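Local coordinates for putative TRAP PERIPLASMIC SOLUTE BINDING PROTEIN (Haemophilus influenzae, PDB 4PBQ), which binds L-gulonate and, as a putative periplasmic solute-binding protein of the TRAP family, probably delivers such a sugar acid to its membrane transporter, at residues M143-I149 and Q226-S232; Y209-K213 and V276-L280. All coordinates share one frame; numbering follows the deposited sequence.

Interaction 1: residues M143-I149 and Q226-S232; sequences MNGFRVI and QSNHIFS. With 2UF (L-gulonate), chain D.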
# COMPACT_ATOMS: atom_id res chain seq x y z
N MSE A 143 -4.61 0.06 -5.88
CA MSE A 143 -3.17 0.08 -6.09
C MSE A 143 -2.51 1.32 -5.52
O MSE A 143 -2.93 2.45 -5.77
CB MSE A 143 -2.89 -0.03 -7.61
CG MSE A 143 -1.48 0.31 -8.02
SE MSE A 143 -1.14 0.18 -9.94
CE MSE A 143 0.27 1.47 -10.08
N ASN A 144 -1.47 1.10 -4.71
CA ASN A 144 -0.51 2.15 -4.44
C ASN A 144 0.73 1.93 -5.32
O ASN A 144 1.27 2.87 -5.90
CB ASN A 144 -0.19 2.23 -2.95
CG ASN A 144 -1.30 2.87 -2.16
OD1 ASN A 144 -2.02 3.70 -2.69
ND2 ASN A 144 -1.46 2.48 -0.91
N GLY A 145 1.18 0.67 -5.42
CA GLY A 145 2.13 0.30 -6.44
C GLY A 145 3.37 -0.42 -5.94
O GLY A 145 3.52 -0.65 -4.72
N PHE A 146 4.23 -0.78 -6.88
CA PHE A 146 5.53 -1.32 -6.49
C PHE A 146 6.35 -0.29 -5.78
O PHE A 146 6.39 0.88 -6.16
CB PHE A 146 6.27 -1.84 -7.70
CG PHE A 146 5.72 -3.13 -8.22
CD1 PHE A 146 6.11 -4.34 -7.67
CD2 PHE A 146 4.81 -3.13 -9.26
CE1 PHE A 146 5.61 -5.54 -8.16
CE2 PHE A 146 4.29 -4.32 -9.76
CZ PHE A 146 4.68 -5.53 -9.22
N ARG A 147 7.10 -0.75 -4.78
CA ARG A 147 7.92 0.15 -4.01
C ARG A 147 9.34 0.27 -4.57
O ARG A 147 9.94 -0.72 -5.01
CB ARG A 147 7.96 -0.33 -2.55
CG ARG A 147 6.57 -0.41 -1.92
CD ARG A 147 6.57 -0.97 -0.57
NE ARG A 147 6.97 -0.06 0.50
CZ ARG A 147 6.14 0.72 1.18
NH1 ARG A 147 4.84 0.70 0.91
NH2 ARG A 147 6.60 1.48 2.14
N VAL A 148 9.85 1.49 -4.57
CA VAL A 148 11.21 1.80 -5.01
C VAL A 148 11.96 2.46 -3.85
O VAL A 148 11.35 2.95 -2.89
CB VAL A 148 11.24 2.66 -6.29
CG1 VAL A 148 10.51 1.95 -7.40
CG2 VAL A 148 10.65 4.05 -6.06
N ILE A 149 13.29 2.43 -3.91
CA ILE A 149 14.11 3.02 -2.85
C ILE A 149 14.57 4.43 -3.22
O ILE A 149 15.17 4.64 -4.27
CB ILE A 149 15.36 2.15 -2.60
CG1 ILE A 149 14.94 0.75 -2.16
CG2 ILE A 149 16.25 2.81 -1.55
CD1 ILE A 149 16.09 -0.26 -2.13
N GLN A 226 15.07 1.75 -8.81
CA GLN A 226 13.86 1.03 -9.21
C GLN A 226 13.86 -0.45 -8.85
O GLN A 226 13.80 -1.33 -9.71
CB GLN A 226 13.61 1.21 -10.69
CG GLN A 226 12.23 0.84 -11.13
CD GLN A 226 12.06 1.13 -12.61
OE1 GLN A 226 12.06 0.21 -13.44
NE2 GLN A 226 11.96 2.41 -12.94
N SER A 227 13.91 -0.71 -7.57
CA SER A 227 13.95 -2.07 -7.05
C SER A 227 12.66 -2.85 -7.26
O SER A 227 12.70 -4.03 -7.58
CB SER A 227 14.31 -2.03 -5.57
OG SER A 227 13.52 -1.11 -4.83
N ASN A 228 11.52 -2.19 -7.10
CA ASN A 228 10.22 -2.85 -7.19
C ASN A 228 10.20 -4.13 -6.35
O ASN A 228 9.73 -5.18 -6.80
CB ASN A 228 9.84 -3.13 -8.64
CG ASN A 228 9.67 -1.86 -9.45
OD1 ASN A 228 9.40 -0.81 -8.89
ND2 ASN A 228 9.79 -1.95 -10.77
N HIS A 229 10.74 -4.03 -5.14
CA HIS A 229 10.90 -5.19 -4.27
C HIS A 229 9.60 -5.76 -3.69
O HIS A 229 9.51 -6.94 -3.42
CB HIS A 229 11.89 -4.87 -3.15
CG HIS A 229 11.59 -3.59 -2.42
ND1 HIS A 229 11.94 -2.35 -2.91
CD2 HIS A 229 10.96 -3.36 -1.24
CE1 HIS A 229 11.54 -1.41 -2.07
NE2 HIS A 229 10.96 -2.00 -1.04
N ILE A 230 8.61 -4.88 -3.50
CA ILE A 230 7.37 -5.20 -2.79
C ILE A 230 6.24 -4.44 -3.49
O ILE A 230 6.46 -3.29 -3.94
CB ILE A 230 7.46 -4.80 -1.30
CG1 ILE A 230 8.33 -5.81 -0.52
CG2 ILE A 230 6.05 -4.64 -0.66
CD1 ILE A 230 8.58 -5.45 0.95
N PHE A 231 5.07 -5.06 -3.62
CA PHE A 231 3.89 -4.39 -4.19
C PHE A 231 2.95 -4.01 -3.06
O PHE A 231 2.57 -4.85 -2.27
CB PHE A 231 3.12 -5.28 -5.17
CG PHE A 231 1.94 -4.57 -5.79
CD1 PHE A 231 2.09 -3.79 -6.94
CD2 PHE A 231 0.70 -4.60 -5.18
CE1 PHE A 231 0.99 -3.09 -7.48
CE2 PHE A 231 -0.40 -3.91 -5.72
CZ PHE A 231 -0.24 -3.16 -6.85
N SER A 232 2.55 -2.74 -3.00
CA SER A 232 1.66 -2.26 -1.95
C SER A 232 0.25 -1.98 -2.47
O SER A 232 0.05 -1.03 -3.23
CB SER A 232 2.24 -1.00 -1.36
OG SER A 232 3.28 -1.27 -0.44
O6A 2UF D . 4.05 4.37 5.45
C6 2UF D . 4.33 3.71 4.44
O6B 2UF D . 5.44 3.64 3.91
C5 2UF D . 3.17 2.93 3.78
O5 2UF D . 3.44 2.80 2.41
C4 2UF D . 3.01 1.53 4.42
O4 2UF D . 2.60 1.66 5.79
C3 2UF D . 1.97 0.71 3.62
O3 2UF D . 0.72 1.44 3.40
C2 2UF D . 1.65 -0.62 4.32
O2 2UF D . 0.99 -1.39 3.34
C1 2UF D . 2.93 -1.39 4.74
O1 2UF D . 2.53 -2.68 5.24

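Interaction 2: residues Y209-K213 and V276-L280; sequences YMLIK and VKDYL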
# COMPACT_ATOMS: atom_id res chain seq x y z
N TYR A 209 6.47 5.08 -6.55
CA TYR A 209 6.79 6.33 -7.26
C TYR A 209 5.80 7.46 -6.94
O TYR A 209 6.23 8.59 -6.71
CB TYR A 209 6.82 6.11 -8.78
CG TYR A 209 8.15 5.64 -9.32
CD1 TYR A 209 9.25 6.47 -9.33
CD2 TYR A 209 8.28 4.38 -9.86
CE1 TYR A 209 10.47 6.04 -9.86
CE2 TYR A 209 9.48 3.94 -10.36
CZ TYR A 209 10.57 4.77 -10.37
OH TYR A 209 11.76 4.30 -10.89
N MSE A 210 4.50 7.18 -6.97
CA MSE A 210 3.54 8.27 -6.81
C MSE A 210 3.63 8.90 -5.44
O MSE A 210 3.57 10.12 -5.34
CB MSE A 210 2.10 7.85 -7.12
CG MSE A 210 1.93 7.43 -8.57
SE MSE A 210 0.07 7.11 -9.05
CE MSE A 210 -0.17 5.40 -8.19
N LEU A 211 3.83 8.09 -4.39
CA LEU A 211 4.05 8.66 -3.07
C LEU A 211 5.30 9.55 -3.02
O LEU A 211 5.29 10.64 -2.45
CB LEU A 211 4.15 7.51 -2.05
CG LEU A 211 4.25 7.81 -0.55
CD1 LEU A 211 5.59 8.41 -0.10
CD2 LEU A 211 3.11 8.66 -0.12
N ILE A 212 6.40 9.09 -3.62
CA ILE A 212 7.63 9.86 -3.65
C ILE A 212 7.43 11.24 -4.29
O ILE A 212 7.98 12.23 -3.81
CB ILE A 212 8.72 9.04 -4.34
CG1 ILE A 212 9.07 7.87 -3.43
CG2 ILE A 212 9.97 9.88 -4.62
CD1 ILE A 212 10.00 6.84 -4.07
N LYS A 213 6.60 11.33 -5.33
CA LYS A 213 6.33 12.63 -5.92
C LYS A 213 5.36 13.42 -5.04
O LYS A 213 5.61 14.59 -4.73
CB LYS A 213 5.72 12.52 -7.31
CG LYS A 213 5.58 13.89 -7.98
CD LYS A 213 4.71 13.88 -9.22
CE LYS A 213 4.45 15.30 -9.65
NZ LYS A 213 3.53 15.45 -10.84
N VAL A 276 4.36 10.04 -13.58
CA VAL A 276 5.19 10.44 -12.45
C VAL A 276 6.63 10.01 -12.67
O VAL A 276 7.57 10.73 -12.34
CB VAL A 276 4.63 9.87 -11.14
CG1 VAL A 276 5.66 9.97 -10.05
CG2 VAL A 276 3.35 10.64 -10.76
N LYS A 277 6.81 8.83 -13.25
CA LYS A 277 8.16 8.37 -13.57
C LYS A 277 8.87 9.35 -14.53
O LYS A 277 10.03 9.68 -14.35
CB LYS A 277 8.10 6.97 -14.16
CG LYS A 277 7.83 5.87 -13.13
CD LYS A 277 7.78 4.49 -13.78
CE LYS A 277 9.18 4.00 -14.14
NZ LYS A 277 9.16 2.57 -14.60
N ASP A 278 8.16 9.82 -15.55
CA ASP A 278 8.70 10.80 -16.48
C ASP A 278 9.01 12.13 -15.76
O ASP A 278 10.07 12.72 -15.99
CB ASP A 278 7.71 11.04 -17.61
CG ASP A 278 8.31 11.85 -18.75
OD1 ASP A 278 9.29 11.38 -19.35
OD2 ASP A 278 7.81 12.96 -19.01
N TYR A 279 8.08 12.58 -14.93
CA TYR A 279 8.25 13.79 -14.13
C TYR A 279 9.56 13.73 -13.32
O TYR A 279 10.37 14.67 -13.33
CB TYR A 279 7.06 13.97 -13.19
CG TYR A 279 7.13 15.21 -12.31
CD1 TYR A 279 7.88 15.21 -11.14
CD2 TYR A 279 6.43 16.35 -12.65
CE1 TYR A 279 7.96 16.32 -10.36
CE2 TYR A 279 6.50 17.48 -11.86
CZ TYR A 279 7.27 17.46 -10.71
OH TYR A 279 7.36 18.57 -9.91
N LEU A 280 9.74 12.63 -12.60
CA LEU A 280 10.91 12.49 -11.74
C LEU A 280 12.21 12.40 -12.53
O LEU A 280 13.25 12.87 -12.08
CB LEU A 280 10.74 11.27 -10.83
CG LEU A 280 9.62 11.47 -9.80
CD1 LEU A 280 9.30 10.19 -9.04
CD2 LEU A 280 10.00 12.57 -8.81

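Interaction 1: residues M143-I149 and Q226-S232
Arg147 NH1 donates to Ser232 OG over 2.9 Å and, just as closely, to O5 of L-gulonate (NH1 to O5 2.9 Å, 163° at the hydrogen), so one nitrogen ties ligand and neighbouring strand together. NH2 reaches the carboxylate, 3.0 Å from ligand O6B. The side chain bends at chi3 (79°), which brings the edge of the guanidinium to Ser232 OG and ligand O5. Glu206 fixes that group through a salt bridge to NE and also bonds His229 NE2, while Glu104, itself hydrogen-bonded to the ligand, orients the Ser232 hydroxyl that accepts from NH1. Alongside, Arg147 CD packs on Ile230 CG2.

The backbone supporting this site is an antiparallel pairing broken by a classic beta bulge: Asn144 N and Gly145 N both donate to Ser232 O, and Gly145 O takes Ser232 N in return. Gly145 sits in the bulge with a positive phi suited to glycine. Further along, Arg147 N meets Ile230 O at 2.8 Å.

On the sheet face carrying Phe146 and Phe231, the two rings make a T-shaped pair, centroids 5.0 Å apart and planes at 77°. The edge of Phe231 points at the face of Phe146, CD1 sitting over the ring centre. Selenomethionine Met143 brings CG to within 3.9 Å of Phe231 CZ, and Asn112 of helix 112–119 touches all three side chains.

Interaction 2: residues Y209-K213 and V276-L280
With CG anti to the backbone N (chi1 -174°) and every later bond extended, Lys213 runs straight across to Tyr279, whose own chi1 of -179° swings its ring out to receive it. The segments 209–213 and 276–280 cross at 49°, their axes 9.7 Å apart at closest approach, joining the short helix 209–214 to the C-terminal part of the long helix 248–281 in this family 7 solute-binding fold.

Val276 forms the middle of the interface: its CG1 lies 3.7 Å from Lys213 CB, and CG2 lies against Lys213 CD and Met210 CG. On the Tyr209 side, Lys277 lays its aliphatic chain over the phenol, CG standing 3.7 Å from the ring centroid in a CH-pi contact, while Leu280 CD1 abuts the ring at its edge. The hydroxyl of Tyr209 lies near the Gln226 amide, whose modelled orientation is doubtful; that of Tyr279 bonds to Tyr218 OH. No hydrogen bond joins the two segments; the attraction is apolar apart from the lysine charge. Over Tyr279, Lys213 CE sits 3.5 Å from the ring centroid, almost on the normal, and Lys213 NZ, at 3.8 Å from the same centroid, completes a cation-pi contact.

Overall arrangement
Interactions 1 and 2 illustrate how a ligand-bearing sheet is backed by helices: their centres lie about 12 Å apart, and their segments alternate along the chain. Interaction 1 reaches L-gulonate directly through Arg147, whereas interaction 2 sits one layer back, the side chain of Ile212 being about 9 Å from the ligand. The layers touch where Val148 CG2 meets Ile212 CD1 at 3.5 Å and where Asn144 O approaches Met210 CE at 3.7 Å. The Gln226 amide, its orientation in the model uncertain, also lies close to the Tyr209 hydroxyl. Asn207 of the pocket lies just before helix 209–214 and pairs through its backbone with Val148, beside Arg147.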